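Side-chain contacts in citrate synthase (Metallosphaera sedula, PDB 6ABW), which probably catalyses the conversion of acetyl-CoA, oxaloacetate and water to citrate and free CoA, a step of the tricarboxylic acid cycle: residues L40-Y45 and H61-G66; A80-Y85 and P158-S163; I190-H195 and K281-Y286; S212-C217 and G353-V358. All coordinates share one frame; numbering follows the deposited sequence.

Contact 1: L40-Y45 and H61-G66; sequences LRYGGY and HLMLYG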
loop_
_atom_site.group_PDB
_atom_site.type_symbol
_atom_site.label_atom_id
_atom_site.label_comp_id
_atom_site.label_asym_id
_atom_site.label_seq_id
_atom_site.Cartn_x
_atom_site.Cartn_y
_atom_site.Cartn_z
ATOM N N LEU A 40 21.685 19.796 -1.324
ATOM C CA LEU A 40 20.960 18.629 -1.783
ATOM C C LEU A 40 21.682 18.139 -3.057
ATOM O O LEU A 40 21.871 18.915 -4.019
ATOM C CB LEU A 40 19.503 19.017 -2.114
ATOM C CG LEU A 40 18.756 17.856 -2.708
ATOM C CD1 LEU A 40 18.653 16.641 -1.854
ATOM C CD2 LEU A 40 17.374 18.358 -3.143
ATOM N N ARG A 41 22.098 16.884 -3.037
ATOM C CA ARG A 41 22.715 16.231 -4.203
ATOM C C ARG A 41 22.038 14.932 -4.517
ATOM O O ARG A 41 21.654 14.233 -3.627
ATOM C CB ARG A 41 24.195 15.907 -3.991
ATOM C CG ARG A 41 24.998 17.166 -3.718
ATOM C CD ARG A 41 26.427 16.810 -3.483
ATOM N NE ARG A 41 27.089 17.984 -2.959
ATOM C CZ ARG A 41 27.991 17.966 -1.988
ATOM N NH1 ARG A 41 28.509 19.141 -1.614
ATOM N NH2 ARG A 41 28.428 16.823 -1.448
ATOM N N TYR A 42 21.910 14.633 -5.800
ATOM C CA TYR A 42 21.507 13.311 -6.280
ATOM C C TYR A 42 22.797 12.676 -6.886
ATOM O O TYR A 42 23.319 13.206 -7.859
ATOM C CB TYR A 42 20.471 13.379 -7.363
ATOM C CG TYR A 42 19.066 13.909 -6.979
ATOM C CD1 TYR A 42 18.606 13.904 -5.661
ATOM C CD2 TYR A 42 18.282 14.476 -7.935
ATOM C CE1 TYR A 42 17.335 14.409 -5.324
ATOM C CE2 TYR A 42 17.014 14.993 -7.642
ATOM C CZ TYR A 42 16.534 14.974 -6.340
ATOM O OH TYR A 42 15.248 15.446 -6.074
ATOM N N GLY A 43 23.233 11.554 -6.307
ATOM C CA GLY A 43 24.342 10.801 -6.868
ATOM C C GLY A 43 25.626 11.662 -6.996
ATOM O O GLY A 43 26.388 11.518 -7.952
ATOM N N GLY A 44 25.765 12.609 -6.094
ATOM C CA GLY A 44 26.917 13.542 -6.018
ATOM C C GLY A 44 26.774 14.840 -6.775
ATOM O O GLY A 44 27.629 15.757 -6.629
ATOM N N TYR A 45 25.694 14.981 -7.561
ATOM C CA TYR A 45 25.478 16.130 -8.341
ATOM C C TYR A 45 24.513 17.104 -7.614
ATOM O O TYR A 45 23.425 16.698 -7.182
ATOM C CB TYR A 45 24.885 15.764 -9.701
ATOM C CG TYR A 45 25.779 14.932 -10.552
ATOM C CD1 TYR A 45 26.924 15.510 -11.128
ATOM C CD2 TYR A 45 25.506 13.600 -10.821
ATOM C CE1 TYR A 45 27.731 14.799 -11.969
ATOM C CE2 TYR A 45 26.312 12.867 -11.690
ATOM C CZ TYR A 45 27.456 13.485 -12.228
ATOM O OH TYR A 45 28.286 12.795 -13.089
ATOM N N HIS A 61 17.875 8.318 -15.379
ATOM C CA HIS A 61 19.058 7.460 -15.606
ATOM C C HIS A 61 20.041 7.519 -14.456
ATOM O O HIS A 61 20.514 6.490 -14.002
ATOM C CB HIS A 61 19.689 7.819 -16.969
ATOM C CG HIS A 61 20.698 6.832 -17.436
ATOM N ND1 HIS A 61 21.920 6.667 -16.831
ATOM C CD2 HIS A 61 20.593 5.833 -18.356
ATOM C CE1 HIS A 61 22.559 5.656 -17.393
ATOM N NE2 HIS A 61 21.769 5.126 -18.315
ATOM N N LEU A 62 20.298 8.698 -13.900
ATOM C CA LEU A 62 21.165 8.832 -12.746
ATOM C C LEU A 62 20.698 8.093 -11.530
ATOM O O LEU A 62 21.484 7.440 -10.859
ATOM C CB LEU A 62 21.324 10.343 -12.431
ATOM C CG LEU A 62 22.046 10.743 -11.178
ATOM C CD1 LEU A 62 23.507 10.325 -11.325
ATOM C CD2 LEU A 62 21.856 12.266 -10.979
ATOM N N MET A 63 19.417 8.208 -11.200
ATOM C CA MET A 63 18.875 7.527 -10.044
ATOM C C MET A 63 18.802 6.024 -10.190
ATOM O O MET A 63 19.017 5.303 -9.252
ATOM C CB MET A 63 17.509 8.075 -9.724
ATOM C CG MET A 63 17.572 9.525 -9.312
ATOM S SD MET A 63 16.607 9.677 -7.801
ATOM C CE MET A 63 17.924 10.244 -6.716
ATOM N N LEU A 64 18.509 5.559 -11.373
ATOM C CA LEU A 64 18.362 4.105 -11.605
ATOM C C LEU A 64 19.704 3.421 -11.904
ATOM O O LEU A 64 19.856 2.278 -11.595
ATOM C CB LEU A 64 17.381 3.854 -12.725
ATOM C CG LEU A 64 15.961 4.216 -12.389
ATOM C CD1 LEU A 64 15.134 3.922 -13.609
ATOM C CD2 LEU A 64 15.422 3.463 -11.214
ATOM N N TYR A 65 20.620 4.102 -12.564
ATOM C CA TYR A 65 21.870 3.475 -13.024
ATOM C C TYR A 65 23.116 4.044 -12.382
ATOM O O TYR A 65 24.174 3.443 -12.552
ATOM C CB TYR A 65 22.020 3.567 -14.509
ATOM C CG TYR A 65 20.990 2.830 -15.275
ATOM C CD1 TYR A 65 19.811 3.432 -15.603
ATOM C CD2 TYR A 65 21.161 1.504 -15.675
ATOM C CE1 TYR A 65 18.822 2.762 -16.271
ATOM C CE2 TYR A 65 20.140 0.843 -16.422
ATOM C CZ TYR A 65 18.961 1.477 -16.689
ATOM O OH TYR A 65 17.833 0.987 -17.416
ATOM N N GLY A 66 23.013 5.172 -11.680
ATOM C CA GLY A 66 24.145 5.683 -10.887
ATOM C C GLY A 66 25.017 6.722 -11.570
ATOM O O GLY A 66 25.905 7.257 -10.909
#

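Contact 2: A80-Y85 and P158-S163; sequences ALDEAY and PEPSES. With GOL (glycerol), chain C.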
loop_
_atom_site.group_PDB
_atom_site.type_symbol
_atom_site.label_atom_id
_atom_site.label_comp_id
_atom_site.label_asym_id
_atom_site.label_seq_id
_atom_site.Cartn_x
_atom_site.Cartn_y
_atom_site.Cartn_z
ATOM N N ALA A 80 12.295 3.766 -24.601
ATOM C CA ALA A 80 11.604 2.902 -23.606
ATOM C C ALA A 80 10.431 3.659 -22.928
ATOM O O ALA A 80 9.323 3.115 -22.786
ATOM C CB ALA A 80 12.569 2.403 -22.581
ATOM N N LEU A 81 10.652 4.942 -22.602
ATOM C CA LEU A 81 9.552 5.775 -22.108
ATOM C C LEU A 81 8.435 5.879 -23.121
ATOM O O LEU A 81 7.267 5.641 -22.802
ATOM C CB LEU A 81 10.012 7.185 -21.729
ATOM C CG LEU A 81 10.917 7.248 -20.547
ATOM C CD1 LEU A 81 11.616 8.619 -20.535
ATOM C CD2 LEU A 81 10.131 7.100 -19.229
ATOM N N ASP A 82 8.793 6.166 -24.392
ATOM C CA ASP A 82 7.782 6.323 -25.435
ATOM C C ASP A 82 6.900 5.115 -25.644
ATOM O O ASP A 82 5.708 5.266 -25.795
ATOM C CB ASP A 82 8.388 6.654 -26.791
ATOM C CG ASP A 82 8.984 8.075 -26.826
ATOM O OD1 ASP A 82 8.616 8.928 -25.959
ATOM O OD2 ASP A 82 9.819 8.364 -27.724
ATOM N N GLU A 83 7.485 3.953 -25.553
ATOM C CA GLU A 83 6.673 2.741 -25.860
ATOM C C GLU A 83 5.838 2.362 -24.624
ATOM O O GLU A 83 4.877 1.658 -24.767
ATOM C CB GLU A 83 7.534 1.616 -26.398
ATOM C CG GLU A 83 8.385 0.935 -25.390
ATOM C CD GLU A 83 9.367 -0.092 -25.960
ATOM O OE1 GLU A 83 10.442 -0.303 -25.299
ATOM O OE2 GLU A 83 9.069 -0.700 -27.029
ATOM N N ALA A 84 6.212 2.865 -23.437
ATOM C CA ALA A 84 5.508 2.521 -22.206
ATOM C C ALA A 84 4.282 3.403 -21.915
ATOM O O ALA A 84 3.487 3.014 -21.095
ATOM C CB ALA A 84 6.485 2.562 -21.063
ATOM N N TYR A 85 4.113 4.562 -22.527
ATOM C CA TYR A 85 2.983 5.462 -22.171
ATOM C C TYR A 85 1.632 4.810 -22.274
ATOM O O TYR A 85 0.779 5.068 -21.444
ATOM C CB TYR A 85 2.944 6.720 -23.036
ATOM C CG TYR A 85 4.083 7.669 -22.731
ATOM C CD1 TYR A 85 4.263 8.164 -21.424
ATOM C CD2 TYR A 85 4.865 8.197 -23.752
ATOM C CE1 TYR A 85 5.301 9.035 -21.121
ATOM C CE2 TYR A 85 5.841 9.160 -23.502
ATOM C CZ TYR A 85 6.091 9.534 -22.183
ATOM O OH TYR A 85 7.051 10.461 -21.959
ATOM N N PRO A 158 -0.125 10.296 -23.264
ATOM C CA PRO A 158 1.101 10.953 -23.743
ATOM C C PRO A 158 1.706 10.304 -24.975
ATOM O O PRO A 158 1.697 9.081 -25.117
ATOM C CB PRO A 158 2.033 10.878 -22.592
ATOM C CG PRO A 158 1.106 10.681 -21.352
ATOM C CD PRO A 158 0.013 9.823 -21.881
ATOM N N GLU A 159 2.217 11.151 -25.843
ATOM C CA GLU A 159 2.878 10.709 -27.074
ATOM C C GLU A 159 4.281 11.213 -27.112
ATOM O O GLU A 159 4.601 12.233 -26.466
ATOM C CB GLU A 159 2.141 11.261 -28.268
ATOM C CG GLU A 159 0.711 10.876 -28.190
ATOM C CD GLU A 159 -0.027 11.081 -29.470
ATOM O OE1 GLU A 159 0.077 12.178 -30.079
ATOM O OE2 GLU A 159 -0.736 10.139 -29.828
ATOM N N PRO A 160 5.140 10.541 -27.896
ATOM C CA PRO A 160 6.507 10.991 -28.047
ATOM C C PRO A 160 6.623 12.458 -28.390
ATOM O O PRO A 160 5.777 13.034 -29.072
ATOM C CB PRO A 160 7.016 10.156 -29.206
ATOM C CG PRO A 160 6.166 8.957 -29.173
ATOM C CD PRO A 160 4.817 9.526 -28.917
ATOM N N SER A 161 7.647 13.103 -27.846
ATOM C CA SER A 161 7.935 14.524 -28.118
ATOM C C SER A 161 9.365 14.720 -27.777
ATOM O O SER A 161 10.086 13.772 -27.440
ATOM C CB SER A 161 6.997 15.508 -27.344
ATOM O OG SER A 161 7.383 15.672 -25.973
ATOM N N GLU A 162 9.771 15.962 -27.788
ATOM C CA GLU A 162 11.135 16.347 -27.374
ATOM C C GLU A 162 11.486 16.092 -25.933
ATOM O O GLU A 162 12.664 15.985 -25.617
ATOM C CB GLU A 162 11.409 17.822 -27.801
ATOM C CG GLU A 162 11.539 17.808 -29.362
ATOM C CD GLU A 162 11.484 19.153 -30.068
ATOM O OE1 GLU A 162 10.460 19.450 -30.747
ATOM O OE2 GLU A 162 12.486 19.899 -29.970
ATOM N N SER A 163 10.478 15.937 -25.055
ATOM C CA SER A 163 10.782 15.569 -23.680
ATOM C C SER A 163 9.564 15.036 -22.911
ATOM O O SER A 163 8.398 15.264 -23.267
ATOM C CB SER A 163 11.339 16.731 -22.921
ATOM O OG SER A 163 10.346 17.742 -22.712
HETATM C C1 GOL C . 11.193 10.843 -24.040
HETATM O O1 GOL C . 11.971 12.046 -24.098
HETATM C C2 GOL C . 9.739 11.217 -23.708
HETATM O O2 GOL C . 9.007 10.022 -23.529
HETATM C C3 GOL C . 8.965 12.025 -24.754
HETATM O O3 GOL C . 9.288 11.565 -26.069
#

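Contact 3: I190-H195 and K281-Y286; sequences ILYADH and KIFKKY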
loop_
_atom_site.group_PDB
_atom_site.type_symbol
_atom_site.label_atom_id
_atom_site.label_comp_id
_atom_site.label_asym_id
_atom_site.label_seq_id
_atom_site.Cartn_x
_atom_site.Cartn_y
_atom_site.Cartn_z
ATOM N N ILE A 190 12.414 17.128 -11.573
ATOM C CA ILE A 190 13.722 16.840 -10.926
ATOM C C ILE A 190 13.714 17.195 -9.438
ATOM O O ILE A 190 14.225 16.431 -8.589
ATOM C CB ILE A 190 14.859 17.623 -11.639
ATOM C CG1 ILE A 190 15.055 17.079 -13.092
ATOM C CG2 ILE A 190 16.164 17.495 -10.851
ATOM C CD1 ILE A 190 15.863 18.007 -13.973
ATOM N N LEU A 191 13.097 18.336 -9.125
ATOM C CA LEU A 191 13.162 18.891 -7.769
ATOM C C LEU A 191 12.534 17.995 -6.706
ATOM O O LEU A 191 12.992 17.924 -5.568
ATOM C CB LEU A 191 12.540 20.300 -7.745
ATOM C CG LEU A 191 13.351 21.455 -8.370
ATOM C CD1 LEU A 191 12.582 22.739 -8.610
ATOM C CD2 LEU A 191 14.608 21.745 -7.540
ATOM N N TYR A 192 11.427 17.351 -7.059
ATOM C CA TYR A 192 10.683 16.512 -6.177
ATOM C C TYR A 192 11.056 15.007 -6.228
ATOM O O TYR A 192 10.417 14.200 -5.531
ATOM C CB TYR A 192 9.167 16.751 -6.395
ATOM C CG TYR A 192 8.473 17.830 -5.593
ATOM C CD1 TYR A 192 8.833 18.110 -4.248
ATOM C CD2 TYR A 192 7.372 18.494 -6.094
ATOM C CE1 TYR A 192 8.114 18.993 -3.489
ATOM C CE2 TYR A 192 6.663 19.398 -5.331
ATOM C CZ TYR A 192 7.048 19.653 -4.007
ATOM O OH TYR A 192 6.297 20.534 -3.215
ATOM N N ALA A 193 12.126 14.643 -6.991
ATOM C CA ALA A 193 12.357 13.248 -7.312
ATOM C C ALA A 193 12.662 12.415 -6.079
ATOM O O ALA A 193 12.196 11.287 -6.012
ATOM C CB ALA A 193 13.415 13.055 -8.373
ATOM N N ASP A 194 13.470 12.897 -5.129
ATOM C CA ASP A 194 13.757 12.126 -3.954
ATOM C C ASP A 194 14.189 13.016 -2.784
ATOM O O ASP A 194 14.830 14.033 -3.032
ATOM C CB ASP A 194 14.926 11.133 -4.165
ATOM C CG ASP A 194 14.958 10.081 -3.032
ATOM O OD1 ASP A 194 13.852 9.530 -2.635
ATOM O OD2 ASP A 194 16.032 9.866 -2.427
ATOM N N HIS A 195 13.830 12.634 -1.568
ATOM C CA HIS A 195 14.293 13.373 -0.377
ATOM C C HIS A 195 13.968 12.625 0.904
ATOM O O HIS A 195 12.764 12.363 1.186
ATOM C CB HIS A 195 13.592 14.721 -0.306
ATOM C CG HIS A 195 14.373 15.814 0.355
ATOM N ND1 HIS A 195 14.133 16.204 1.651
ATOM C CD2 HIS A 195 15.360 16.600 -0.106
ATOM C CE1 HIS A 195 14.992 17.160 1.962
ATOM N NE2 HIS A 195 15.746 17.415 0.924
ATOM N N LYS A 281 14.498 27.883 -3.698
ATOM C CA LYS A 281 15.031 28.914 -4.545
ATOM C C LYS A 281 14.855 28.604 -6.043
ATOM O O LYS A 281 14.668 29.503 -6.894
ATOM C CB LYS A 281 16.528 29.053 -4.251
ATOM C CG LYS A 281 16.782 29.529 -2.852
ATOM C CD LYS A 281 18.262 29.688 -2.551
ATOM C CE LYS A 281 18.956 28.367 -2.379
ATOM N NZ LYS A 281 19.686 28.280 -1.076
ATOM N N ILE A 282 14.890 27.317 -6.360
ATOM C CA ILE A 282 14.759 26.912 -7.752
ATOM C C ILE A 282 13.305 26.974 -8.153
ATOM O O ILE A 282 12.974 27.522 -9.239
ATOM C CB ILE A 282 15.400 25.543 -7.987
ATOM C CG1 ILE A 282 16.838 25.581 -7.562
ATOM C CG2 ILE A 282 15.292 25.204 -9.461
ATOM C CD1 ILE A 282 17.529 24.257 -7.380
ATOM N N PHE A 283 12.408 26.425 -7.325
ATOM C CA PHE A 283 10.962 26.615 -7.648
ATOM C C PHE A 283 10.641 28.124 -7.837
ATOM O O PHE A 283 9.903 28.506 -8.773
ATOM C CB PHE A 283 10.082 26.045 -6.566
ATOM C CG PHE A 283 9.789 24.591 -6.715
ATOM C CD1 PHE A 283 9.033 24.144 -7.780
ATOM C CD2 PHE A 283 10.260 23.665 -5.829
ATOM C CE1 PHE A 283 8.741 22.799 -7.956
ATOM C CE2 PHE A 283 9.975 22.328 -5.984
ATOM C CZ PHE A 283 9.214 21.878 -7.078
ATOM N N LYS A 284 11.217 28.975 -6.981
ATOM C CA LYS A 284 10.946 30.409 -7.124
ATOM C C LYS A 284 11.332 30.978 -8.489
ATOM O O LYS A 284 10.550 31.707 -9.122
ATOM C CB LYS A 284 11.630 31.188 -6.015
ATOM C CG LYS A 284 11.224 32.666 -6.082
ATOM C CD LYS A 284 11.841 33.452 -4.991
ATOM C CE LYS A 284 11.430 34.917 -5.158
ATOM N NZ LYS A 284 12.090 35.666 -4.047
ATOM N N LYS A 285 12.511 30.628 -8.930
ATOM C CA LYS A 285 13.073 31.068 -10.209
ATOM C C LYS A 285 12.119 30.739 -11.321
ATOM O O LYS A 285 11.791 31.594 -12.152
ATOM C CB LYS A 285 14.383 30.360 -10.411
ATOM C CG LYS A 285 15.119 30.577 -11.730
ATOM C CD LYS A 285 16.340 29.635 -11.692
ATOM C CE LYS A 285 17.562 30.132 -12.450
ATOM N NZ LYS A 285 17.360 29.899 -13.892
ATOM N N TYR A 286 11.628 29.480 -11.324
ATOM C CA TYR A 286 10.789 29.029 -12.383
ATOM C C TYR A 286 9.395 29.565 -12.262
ATOM O O TYR A 286 8.768 29.775 -13.265
ATOM C CB TYR A 286 10.841 27.485 -12.556
ATOM C CG TYR A 286 12.145 27.076 -13.183
ATOM C CD1 TYR A 286 12.371 27.238 -14.580
ATOM C CD2 TYR A 286 13.168 26.668 -12.435
ATOM C CE1 TYR A 286 13.581 26.908 -15.133
ATOM C CE2 TYR A 286 14.386 26.329 -12.977
ATOM C CZ TYR A 286 14.597 26.467 -14.333
ATOM O OH TYR A 286 15.891 26.144 -14.776
#

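Contact 4: S212-C217 and G353-V358; sequences SDIYSC and GWTAHV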
loop_
_atom_site.group_PDB
_atom_site.type_symbol
_atom_site.label_atom_id
_atom_site.label_comp_id
_atom_site.label_asym_id
_atom_site.label_seq_id
_atom_site.Cartn_x
_atom_site.Cartn_y
_atom_site.Cartn_z
ATOM N N SER A 212 6.938 -8.168 -3.435
ATOM C CA SER A 212 5.812 -7.640 -4.218
ATOM C C SER A 212 6.357 -6.800 -5.388
ATOM O O SER A 212 7.370 -6.134 -5.261
ATOM C CB SER A 212 4.841 -6.854 -3.323
ATOM O OG SER A 212 3.674 -6.529 -4.106
ATOM N N ASP A 213 5.687 -6.852 -6.542
ATOM C CA ASP A 213 6.149 -6.133 -7.732
ATOM C C ASP A 213 6.246 -4.600 -7.536
ATOM O O ASP A 213 5.638 -4.032 -6.641
ATOM C CB ASP A 213 5.304 -6.461 -8.933
ATOM C CG ASP A 213 3.839 -6.021 -8.788
ATOM O OD1 ASP A 213 3.558 -4.838 -9.052
ATOM O OD2 ASP A 213 2.970 -6.825 -8.431
ATOM N N ILE A 214 7.109 -4.010 -8.328
ATOM C CA ILE A 214 7.361 -2.587 -8.237
ATOM C C ILE A 214 6.131 -1.678 -8.323
ATOM O O ILE A 214 6.080 -0.637 -7.685
ATOM C CB ILE A 214 8.508 -2.187 -9.218
ATOM C CG1 ILE A 214 9.134 -0.896 -8.757
ATOM C CG2 ILE A 214 7.996 -2.148 -10.647
ATOM C CD1 ILE A 214 10.568 -0.702 -9.301
ATOM N N TYR A 215 5.127 -2.046 -9.115
ATOM C CA TYR A 215 3.920 -1.289 -9.150
ATOM C C TYR A 215 3.169 -1.290 -7.795
ATOM O O TYR A 215 2.671 -0.222 -7.378
ATOM C CB TYR A 215 2.982 -1.788 -10.240
ATOM C CG TYR A 215 3.477 -1.460 -11.652
ATOM C CD1 TYR A 215 4.354 -2.292 -12.296
ATOM C CD2 TYR A 215 3.079 -0.309 -12.324
ATOM C CE1 TYR A 215 4.850 -2.010 -13.579
ATOM C CE2 TYR A 215 3.505 -0.046 -13.603
ATOM C CZ TYR A 215 4.425 -0.878 -14.233
ATOM O OH TYR A 215 4.913 -0.582 -15.534
ATOM N N SER A 216 3.148 -2.447 -7.109
ATOM C CA SER A 216 2.517 -2.586 -5.796
ATOM C C SER A 216 3.321 -1.834 -4.730
ATOM O O SER A 216 2.709 -1.330 -3.806
ATOM C CB SER A 216 2.275 -4.037 -5.389
ATOM O OG SER A 216 1.031 -4.422 -5.982
ATOM N N CYS A 217 4.644 -1.751 -4.892
ATOM C CA CYS A 217 5.440 -0.870 -4.039
ATOM C C CYS A 217 4.969 0.584 -4.154
ATOM O O CYS A 217 4.780 1.244 -3.133
ATOM C CB CYS A 217 6.938 -1.028 -4.311
ATOM S SG CYS A 217 7.535 -2.704 -4.001
ATOM N N GLY A 353 12.156 8.425 -7.142
ATOM C CA GLY A 353 12.775 8.083 -5.858
ATOM C C GLY A 353 12.233 6.811 -5.222
ATOM O O GLY A 353 13.013 5.983 -4.748
ATOM N N TRP A 354 10.915 6.588 -5.288
ATOM C CA TRP A 354 10.348 5.334 -4.773
ATOM C C TRP A 354 10.902 4.079 -5.462
ATOM O O TRP A 354 11.369 3.173 -4.805
ATOM C CB TRP A 354 8.809 5.353 -4.877
ATOM C CG TRP A 354 8.117 6.346 -3.992
ATOM C CD1 TRP A 354 8.526 6.814 -2.783
ATOM C CD2 TRP A 354 6.840 6.958 -4.248
ATOM N NE1 TRP A 354 7.589 7.682 -2.284
ATOM C CE2 TRP A 354 6.529 7.760 -3.151
ATOM C CE3 TRP A 354 5.920 6.852 -5.282
ATOM C CZ2 TRP A 354 5.416 8.544 -3.115
ATOM C CZ3 TRP A 354 4.796 7.614 -5.226
ATOM C CH2 TRP A 354 4.538 8.431 -4.157
ATOM N N THR A 355 10.922 4.086 -6.768
ATOM C CA THR A 355 11.373 2.944 -7.527
ATOM C C THR A 355 12.895 2.761 -7.306
ATOM O O THR A 355 13.392 1.621 -7.084
ATOM C CB THR A 355 11.097 3.041 -8.998
ATOM O OG1 THR A 355 11.672 4.226 -9.594
ATOM C CG2 THR A 355 9.637 2.932 -9.347
ATOM N N ALA A 356 13.641 3.879 -7.279
ATOM C CA ALA A 356 15.077 3.739 -7.100
ATOM C C ALA A 356 15.445 3.233 -5.712
ATOM O O ALA A 356 16.398 2.386 -5.557
ATOM C CB ALA A 356 15.794 5.072 -7.386
ATOM N N HIS A 357 14.721 3.665 -4.687
ATOM C CA HIS A 357 14.948 3.155 -3.321
ATOM C C HIS A 357 14.608 1.679 -3.168
ATOM O O HIS A 357 15.314 0.949 -2.488
ATOM C CB HIS A 357 14.189 3.938 -2.265
ATOM C CG HIS A 357 14.873 5.183 -1.824
ATOM N ND1 HIS A 357 15.852 5.169 -0.863
ATOM C CD2 HIS A 357 14.671 6.491 -2.134
ATOM C CE1 HIS A 357 16.320 6.404 -0.691
ATOM N NE2 HIS A 357 15.605 7.226 -1.439
ATOM N N VAL A 358 13.520 1.228 -3.768
ATOM C CA VAL A 358 13.145 -0.145 -3.609
ATOM C C VAL A 358 14.126 -1.048 -4.384
ATOM O O VAL A 358 14.470 -2.103 -3.858
ATOM C CB VAL A 358 11.682 -0.505 -3.918
ATOM C CG1 VAL A 358 10.784 0.239 -2.910
ATOM C CG2 VAL A 358 11.260 -0.215 -5.325
#

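Contact 1: L40-Y45 and H61-G66
Met63 bends back so that its thioether end lies over one face of the Tyr42 ring, a Met-aromatic contact made with a chain bent at chi2 and chi3. Its chi2 of -132° lies well away from the usual staggered positions, and this bend brings the terminal methyl over the ring. Met63 CE is 4.2 Å from the ring centroid of Tyr42 and 28° off the ring normal, a CH-pi contact displaced toward Tyr42 CG. Met63 SD stands closer to the normal but farther out, 5.0 Å from the Tyr42 centroid. One residue earlier, Leu62 sets its two methyls against Tyr42 and Tyr45. Leu62 CD1 meets the edge of the Tyr45 ring, 3.8 Å from Tyr45 CE2, while Leu62 CD2 lies 4.0 Å from Tyr42 CB and touches the Tyr42 carbonyl oxygen. Tyr42 and Tyr45 are the ends of a type I' turn, closed in both directions by backbone bonds: Tyr42 N to Tyr45 O at 2.9 Å and Tyr45 N to Tyr42 O at 3.0 Å. The tight beta hairpin puts Gly43 against Leu62 CD1, where a side chain would have almost no room. Arg381 of the second subunit ties the two segments together from outside, donating to Gly43 O and Gly66 O. The Tyr42 hydroxyl bonds with Ile190 O in the last turn of helix 179-191 and with Asp194 N just after it. The hairpin packs on the end of helix 56-65 and on helix 47-53, whose Leu50 touches both tyrosines, and strand 31-34 pairs with strand 39-42.

Contact 2: A80-Y85 and P158-S163
Asp82 and Tyr85, at the C-terminal end of helix 71-84, face Pro160 and Pro158 of the extended loop leading into helix 164-173. Pro158 CB sits almost squarely over the Tyr85 ring, 3.8 Å from its centroid and 13° off the normal, a CH-pi contact. Leu81 O lies over the opposite face, so the ring is held flat between helix carbonyl and proline. Asp82 turns its carboxylate to Pro160, with Asp82 OD2 3.6 Å from Pro160 CB. Past Pro160 the loop folds into an ST turn, Ser161 OG accepting from Ser163 N at 3.2 Å, and Ser163 then caps helix 164-173. A glycerol, probably from the crystallisation liquor, bridges helix and loop. Its O2 donates to Asp82 OD1 at 2.7 Å and lies near the ring edge of Tyr85, beside the hydroxyl. Ser161 N donates nearly straight to glycerol O3 at 2.9 Å, and that O3 is 2.7 Å from both Asp82 OD1 and Ser161 O. A leucine in place of Tyr85 would probably leave Pro158 CB without its aromatic face and glycerol O2 without the hydroxyl beside it. Glu57 of helix 56-65 also bonds the glycerol.

Contact 3: I190-H195 and K281-Y286
Leu191, on the last turn of helix 179-191, packs against Ile282 and Phe283 of helix 278-292 in a buried helix-helix contact of the largely helical citrate synthase fold. The tight part is the Phe283 ring. Leu191 CD1 stands almost exactly above its middle, 3.6 Å from the centroid and 5° off the normal, within reach of all six ring carbons. Leu191 CB meets the same ring at its far end, 3.7 Å from Phe283 CE2, the leucine and the phenylalanine running antiparallel alongside one another. CG of Leu191 lies anti to its carbonyl carbon (chi1 -74°), which sends the isobutyl group out to helix 278-292, where Leu191 CD1 is also 3.8 Å from Ile282 CG2. The solvent side of helix 278-292, by contrast, carries Lys281 and Lys285, both exposed, which make no contact with 190-195, and Lys284, salt-bridged to Glu308. Tyr286 starts out toward 190-195 but packs on Lys183, Ala184 and Ala187 of helix 179-191. On the Tyr192 side the contact continues in an aromatic pair. The edge of Phe283 is turned to the face of Tyr192, centroids 5.2 Å apart and planes at 54°, with Phe283 CZ over the rim of the Tyr192 ring. At the far end of that ring, the Tyr192 hydroxyl hydrogen-bonds to Ser328 OG and to OD1 of Asp325, a predicted active-site residue.

Contact 4: S212-C217 and G353-V358
Thr355 is the first residue of 353-358 to meet the start of helix 214-225, through its methyl. Thr355 CG2 is 3.8 Å from Ile214 CD1, and Thr355 CB lies equally near that methyl. The polar branch is used at home: Thr355 OG1 bonds to the carbonyl oxygens of Thr351 and Leu352, one turn back. Ala356 points away from helix 214-225, and His357 turns to Asp194 and Lys26. Val358, one turn on from Thr355, reaches back with both methyls, Val358 CG2 lying 4.1 Å from Ile214 CD1 and Val358 CG1 4.3 Å from Cys217 CB. Ile214 serves both partners because its chain is nearly extended, CG1 anti to N (chi1 -158°), so that CD1 reaches both Thr355 and Val358. Cutting Ile214 back to an alanine is likely to open a gap facing Thr355 CG2 and to leave Val358 packed on Cys217 alone within this pair of segments. Behind Ile214, Asp213 is the N-cap: Ser216 N donates to Asp213 OD1 at 3.1 Å from above the carboxylate plane, and OD2 forms a salt bridge with Lys226 of the second subunit. The whole is an apolar helix-helix seam, with residues three apart on each side, beside a capped helix start at the dimer interface.

Overall arrangement
Contacts 1, 3 and 4 are buried, whereas contact 2 is only partly covered and has a glycerol hydrogen-bonded to both of its segments. The buried trio forms a linked series. Tyr42 of contact 1 bonds to the helix end used by contact 3, Asp194 of contact 3 bonds to His357 of contact 4, and Leu64 of segment 61-66 packs on Ala356 of contact 4. Contacts 1 and 3 set methyl groups against aromatic rings, contact 4 joins aliphatic methyls, and carboxylate, hydroxyl and backbone groups supplement a proline-tyrosine contact in contact 2. Contacts 1 and 4 also meet the second subunit; contact 3 alone reaches a predicted active-site residue directly.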